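PDB 3RYK: dTDP-4-dehydrorhamnose 3,5-epimerase from Bacillus anthracis str. Ames, which catalyses the epimerisation of a dTDP-linked 4-keto sugar at carbons 3 and 5, a step of dTDP-L-rhamnose biosynthesis. Local coordinates for residues N90-T95 against V158-S163. Numbering follows the deposited sequence.
Sequences NPKAQT and VDEYYS
Asp159 grips Thr95 with both carboxylate oxygens: Asp159 OD2 takes the backbone N of Thr95 at 2.7 Å, and Asp159 OD1 takes Thr95 OG1 at 2.9 Å. Both donors stand above the carboxylate plane. With CG of Asp159 set between its own backbone N and carbonyl carbon (chi1 66°), the carboxylate folds back over Thr95, while Asp159 N returns a bond to Thr95 O. Next to these three bonds the buried Gln94 runs out extended; its NE2 donates nearly straight (169°) to Glu160 O at 3.0 Å, which lies in the Gln94 amide plane, while NE2 sits tilted from the Glu160 carbonyl plane. The other end is looser and partly open to solvent. CB of Glu160 rests 3.5 Å from Ala93 O, and the extended Lys92 runs alongside Ser163, its CD 3.6 Å from CB of Ser163, whose OG is bonded to His166. Tyr162 lies about 4 Å from the bound pyrophosphate, its OH bonded to Asp167 of that pocket. The contact joins the loop between strands 82-88 and 96-100 to the end of strand 152-158 and the loop leading on to strand 167-169, in a jelly-roll-like fold, with Gln88 of strand 82-88 bonded to both Lys92 O and Ser163 N.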
ATOM      1  N   ASN A  90      -8.288 -22.951   7.082  1.00 32.52           N
ATOM      2  CA  ASN A  90      -8.788 -22.581   8.410  1.00 32.91           C
ATOM      3  C   ASN A  90      -8.116 -23.474   9.455  1.00 32.99           C
ATOM      4  O   ASN A  90      -7.539 -24.507   9.106  1.00 34.07           O
ATOM      5  CB  ASN A  90     -10.328 -22.585   8.526  1.00 32.88           C
ATOM      6  CG  ASN A  90     -10.959 -21.209   8.267  1.00 33.93           C
ATOM      7  OD1 ASN A  90     -10.658 -20.232   8.965  1.00 33.44           O
ATOM      8  ND2 ASN A  90     -11.907 -21.157   7.352  1.00 35.66           N
ATOM      9  N   PRO A  91      -8.168 -23.070  10.734  1.00 32.49           N
ATOM     10  CA  PRO A  91      -8.804 -21.861  11.296  1.00 32.07           C
ATOM     11  C   PRO A  91      -8.174 -20.500  10.958  1.00 31.85           C
ATOM     12  O   PRO A  91      -8.613 -19.495  11.515  1.00 32.67           O
ATOM     13  CB  PRO A  91      -8.708 -22.101  12.805  1.00 32.07           C
ATOM     14  CG  PRO A  91      -7.540 -22.987  12.967  1.00 32.24           C
ATOM     15  CD  PRO A  91      -7.525 -23.884  11.781  1.00 32.78           C
ATOM     16  N   LYS A  92      -7.187 -20.450  10.060  1.00 31.88           N
ATOM     17  CA  LYS A  92      -6.544 -19.194   9.708  1.00 31.34           C
ATOM     18  C   LYS A  92      -6.803 -18.740   8.262  1.00 30.93           C
ATOM     19  O   LYS A  92      -5.876 -18.320   7.563  1.00 30.79           O
ATOM     20  CB  LYS A  92      -5.043 -19.311   9.997  1.00 32.12           C
ATOM     21  CG  LYS A  92      -4.770 -19.725  11.445  1.00 33.15           C
ATOM     22  CD  LYS A  92      -3.300 -19.853  11.766  1.00 35.92           C
ATOM     23  CE  LYS A  92      -3.118 -20.380  13.188  1.00 36.82           C
ATOM     24  NZ  LYS A  92      -1.691 -20.567  13.592  1.00 37.61           N
ATOM     25  N   ALA A  93      -8.062 -18.804   7.826  1.00 29.92           N
ATOM     26  CA  ALA A  93      -8.423 -18.386   6.467  1.00 28.91           C
ATOM     27  C   ALA A  93      -8.259 -16.871   6.381  1.00 28.53           C
ATOM     28  O   ALA A  93      -8.509 -16.157   7.362  1.00 29.10           O
ATOM     29  CB  ALA A  93      -9.851 -18.796   6.107  1.00 29.18           C
ATOM     30  N   GLN A  94      -7.824 -16.399   5.215  1.00 27.40           N
ATOM     31  CA  GLN A  94      -7.603 -14.969   4.973  1.00 26.67           C
ATOM     32  C   GLN A  94      -8.446 -14.323   3.882  1.00 26.66           C
ATOM     33  O   GLN A  94      -8.595 -14.872   2.787  1.00 27.67           O
ATOM     34  CB  GLN A  94      -6.159 -14.765   4.517  1.00 26.09           C
ATOM     35  CG  GLN A  94      -5.046 -15.017   5.529  1.00 27.29           C
ATOM     36  CD  GLN A  94      -3.684 -15.043   4.858  1.00 27.18           C
ATOM     37  OE1 GLN A  94      -3.506 -15.700   3.833  1.00 29.33           O
ATOM     38  NE2 GLN A  94      -2.708 -14.378   5.458  1.00 27.92           N
ATOM     39  N   THR A  95      -9.002 -13.156   4.200  1.00 26.12           N
ATOM     40  CA  THR A  95      -9.757 -12.372   3.244  1.00 25.90           C
ATOM     41  C   THR A  95      -8.599 -11.554   2.696  1.00 25.37           C
ATOM     42  O   THR A  95      -7.744 -11.111   3.474  1.00 26.26           O
ATOM     43  CB  THR A  95     -10.712 -11.379   3.907  1.00 26.21           C
ATOM     44  OG1 THR A  95     -11.621 -12.078   4.755  1.00 27.72           O
ATOM     45  CG2 THR A  95     -11.479 -10.588   2.855  1.00 25.92           C
ATOM     46  N   VAL A 158      -4.410  -8.543   4.163  1.00 23.85           N
ATOM     47  CA  VAL A 158      -5.009  -9.787   4.648  1.00 23.46           C
ATOM     48  C   VAL A 158      -5.580  -9.501   6.038  1.00 23.42           C
ATOM     49  O   VAL A 158      -4.983  -8.751   6.802  1.00 23.79           O
ATOM     50  CB  VAL A 158      -4.002 -10.976   4.687  1.00 23.16           C
ATOM     51  CG1 VAL A 158      -3.402 -11.213   3.300  1.00 24.63           C
ATOM     52  CG2 VAL A 158      -2.916 -10.749   5.724  1.00 24.20           C
ATOM     53  N   ASP A 159      -6.727 -10.101   6.372  1.00 24.24           N
ATOM     54  CA  ASP A 159      -7.366  -9.872   7.688  1.00 25.78           C
ATOM     55  C   ASP A 159      -6.998 -10.897   8.759  1.00 26.26           C
ATOM     56  O   ASP A 159      -7.581 -10.882   9.855  1.00 27.10           O
ATOM     57  CB  ASP A 159      -8.893  -9.769   7.595  1.00 26.18           C
ATOM     58  CG  ASP A 159      -9.556 -11.066   7.172  1.00 27.24           C
ATOM     59  OD1 ASP A 159     -10.775 -11.207   7.428  1.00 31.02           O
ATOM     60  OD2 ASP A 159      -8.880 -11.949   6.610  1.00 30.68           O
ATOM     61  N   GLU A 160      -6.059 -11.784   8.427  1.00 27.70           N
ATOM     62  CA  GLU A 160      -5.557 -12.808   9.336  1.00 28.57           C
ATOM     63  C   GLU A 160      -4.062 -12.943   9.069  1.00 29.08           C
ATOM     64  O   GLU A 160      -3.627 -12.983   7.918  1.00 29.15           O
ATOM     65  CB  GLU A 160      -6.293 -14.138   9.153  1.00 28.79           C
ATOM     66  CG  GLU A 160      -5.826 -15.330  10.035  1.00 30.68           C
ATOM     67  CD  GLU A 160      -5.923 -15.099  11.550  1.00 32.83           C
ATOM     68  OE1 GLU A 160      -6.473 -15.995  12.226  1.00 34.22           O
ATOM     69  OE2 GLU A 160      -5.515 -14.034  12.071  1.00 34.87           O
ATOM     70  N   TYR A 161      -3.262 -12.982  10.129  1.00 29.95           N
ATOM     71  CA  TYR A 161      -1.824 -13.102   9.962  1.00 30.85           C
ATOM     72  C   TYR A 161      -1.390 -14.362   9.243  1.00 31.80           C
ATOM     73  O   TYR A 161      -2.100 -15.376   9.239  1.00 31.68           O
ATOM     74  CB  TYR A 161      -1.094 -13.012  11.306  1.00 30.99           C
ATOM     75  CG  TYR A 161      -1.244 -11.671  11.947  1.00 30.62           C
ATOM     76  CD1 TYR A 161      -0.504 -10.591  11.483  1.00 30.20           C
ATOM     77  CD2 TYR A 161      -2.100 -11.478  13.016  1.00 30.60           C
ATOM     78  CE1 TYR A 161      -0.629  -9.356  12.046  1.00 30.17           C
ATOM     79  CE2 TYR A 161      -2.223 -10.240  13.603  1.00 30.47           C
ATOM     80  CZ  TYR A 161      -1.484  -9.177  13.105  1.00 30.51           C
ATOM     81  OH  TYR A 161      -1.587  -7.928  13.662  1.00 32.07           O
ATOM     82  N   TYR A 162      -0.209 -14.272   8.634  1.00 33.19           N
ATOM     83  CA  TYR A 162       0.377 -15.379   7.906  1.00 34.13           C
ATOM     84  C   TYR A 162       0.745 -16.516   8.859  1.00 34.70           C
ATOM     85  O   TYR A 162       1.137 -16.282  10.007  1.00 35.66           O
ATOM     86  CB  TYR A 162       1.609 -14.919   7.111  1.00 34.82           C
ATOM     87  CG  TYR A 162       2.293 -16.053   6.390  1.00 36.94           C
ATOM     88  CD1 TYR A 162       1.765 -16.569   5.214  1.00 39.19           C
ATOM     89  CD2 TYR A 162       3.479 -16.600   6.875  1.00 38.84           C
ATOM     90  CE1 TYR A 162       2.385 -17.617   4.545  1.00 40.38           C
ATOM     91  CE2 TYR A 162       4.109 -17.644   6.213  1.00 40.00           C
ATOM     92  CZ  TYR A 162       3.558 -18.148   5.045  1.00 40.67           C
ATOM     93  OH  TYR A 162       4.178 -19.188   4.380  1.00 41.30           O
ATOM     94  N   SER A 163       0.587 -17.739   8.367  1.00 34.97           N
ATOM     95  CA  SER A 163       0.889 -18.953   9.113  1.00 35.16           C
ATOM     96  C   SER A 163       1.506 -19.960   8.140  1.00 35.45           C
ATOM     97  O   SER A 163       0.793 -20.616   7.374  1.00 35.94           O
ATOM     98  CB  SER A 163      -0.384 -19.519   9.760  1.00 34.98           C
ATOM     99  OG  SER A 163      -0.130 -20.748  10.437  1.00 35.58           O
TER